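Local coordinates for sensor protein (Shewanella oneidensis, PDB 3LIC) that probably senses an extracellular signal through its PDC-fold domain, serving as the input end of a putative two-component histidine kinase, at residues 192-195 / 196-200. Sequence-based numbering, arbitrary orientation.
Sequences LIFH and SDKEK
Where the outer strand 192-194 of the second, five-stranded sheet of this PDC-fold sensor ends, the chain turns directly into the short helix 198-201, and His195 meets Lys200 across that turn. Lys200 crosses the imidazole obliquely and sets its CD over one face in a CH-pi contact, Lys200 CD standing 3.7 Å from the His195 ring centroid and 20° off the normal. The touch is displaced toward the rim, with Lys200 CD 3.5 Å from His195 NE2. The imidazole is swung onto the helix start by its first torsion, CG lying opposite the backbone N (chi1 -169°). His195 CD2 abuts, in the ring plane, the backbone N of the N-cap residue Asp197 at 3.0 Å. Lys200 NZ bends away at the last torsion and bonds to Gly208 O. Beside this pair, Leu192 CD2 rests 3.5 Å from Lys200 O. Lys198, kinked at chi2, doubles back over the turn: its NZ gives a weak hydrogen bond to His195 O (3.4 Å) and lies 3.3 Å from Phe194 CE1, approaching the ring obliquely. The same ammonium forms a long, weak ion pair with Asp170. Phe194 itself packs on Leu172 and Pro173 of helix 172-176, while a classic beta bulge sets Ile193 and Phe194 against Val185. Were His195 an alanine, Lys200 CD would probably lose the ring face it rests on and a gap would open beside the Asp197 backbone N. The turn thus joins a lysine methylene on the imidazole face to an ammonium weakly held by oxygens within and beyond it.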
# COMPACT_ATOMS: atom_id res chain seq x y z
N LEU A 192 -1.54 8.17 -6.87
CA LEU A 192 -1.31 8.40 -5.44
C LEU A 192 -1.52 7.14 -4.62
O LEU A 192 -2.57 6.53 -4.66
CB LEU A 192 -2.28 9.46 -4.96
CG LEU A 192 -1.89 10.70 -4.17
CD1 LEU A 192 -0.52 11.22 -4.49
CD2 LEU A 192 -2.98 11.74 -4.46
N ILE A 193 -0.50 6.74 -3.87
CA ILE A 193 -0.67 5.71 -2.87
C ILE A 193 -0.86 6.41 -1.54
O ILE A 193 -1.74 6.09 -0.80
CB ILE A 193 0.59 4.87 -2.75
CG1 ILE A 193 0.89 4.09 -4.05
CG2 ILE A 193 0.52 3.96 -1.54
CD1 ILE A 193 0.10 2.92 -4.21
N PHE A 194 0.01 7.35 -1.21
CA PHE A 194 -0.05 8.07 0.06
C PHE A 194 0.03 9.59 -0.16
O PHE A 194 0.88 10.04 -0.90
CB PHE A 194 1.10 7.69 1.05
CG PHE A 194 0.94 8.40 2.39
CD1 PHE A 194 0.07 7.91 3.35
CD2 PHE A 194 1.52 9.63 2.61
CE1 PHE A 194 -0.15 8.57 4.52
CE2 PHE A 194 1.29 10.31 3.79
CZ PHE A 194 0.44 9.77 4.76
N HIS A 195 -0.88 10.33 0.49
CA HIS A 195 -0.88 11.79 0.63
C HIS A 195 -1.52 12.09 2.01
O HIS A 195 -2.49 11.40 2.43
CB HIS A 195 -1.75 12.46 -0.45
CG HIS A 195 -1.59 13.95 -0.53
ND1 HIS A 195 -0.82 14.58 -1.50
CD2 HIS A 195 -2.05 14.95 0.27
CE1 HIS A 195 -0.82 15.89 -1.29
NE2 HIS A 195 -1.55 16.13 -0.22
N SER A 196 -1.00 13.09 2.71
CA SER A 196 -1.64 13.61 3.94
C SER A 196 -3.15 13.75 3.82
O SER A 196 -3.88 13.33 4.71
CB SER A 196 -1.10 15.01 4.24
OG SER A 196 0.03 14.87 5.05
N ASP A 197 -3.61 14.41 2.76
CA ASP A 197 -5.03 14.57 2.52
C ASP A 197 -5.66 13.31 1.91
O ASP A 197 -5.36 12.94 0.76
CB ASP A 197 -5.28 15.77 1.61
CG ASP A 197 -6.75 16.05 1.42
OD1 ASP A 197 -7.55 15.66 2.31
OD2 ASP A 197 -7.12 16.63 0.38
N LYS A 198 -6.56 12.69 2.67
CA LYS A 198 -7.24 11.45 2.29
C LYS A 198 -8.21 11.56 1.11
O LYS A 198 -8.36 10.60 0.33
CB LYS A 198 -7.94 10.83 3.50
CG LYS A 198 -6.99 10.54 4.69
CD LYS A 198 -5.66 9.88 4.20
CE LYS A 198 -4.46 10.16 5.13
NZ LYS A 198 -3.37 9.23 4.85
N GLU A 199 -8.87 12.71 0.94
CA GLU A 199 -9.68 12.84 -0.29
C GLU A 199 -8.81 13.00 -1.55
O GLU A 199 -9.26 12.69 -2.65
CB GLU A 199 -10.80 13.89 -0.24
CG GLU A 199 -10.53 15.12 0.63
CD GLU A 199 -10.71 14.81 2.11
OE1 GLU A 199 -11.66 14.04 2.43
OE2 GLU A 199 -9.90 15.29 2.94
N LYS A 200 -7.56 13.43 -1.41
CA LYS A 200 -6.67 13.34 -2.56
C LYS A 200 -6.37 11.86 -2.96
O LYS A 200 -6.46 11.49 -4.12
CB LYS A 200 -5.41 14.20 -2.39
CG LYS A 200 -5.70 15.72 -2.31
CD LYS A 200 -4.44 16.52 -2.13
CE LYS A 200 -4.69 18.03 -2.13
NZ LYS A 200 -5.79 18.36 -3.08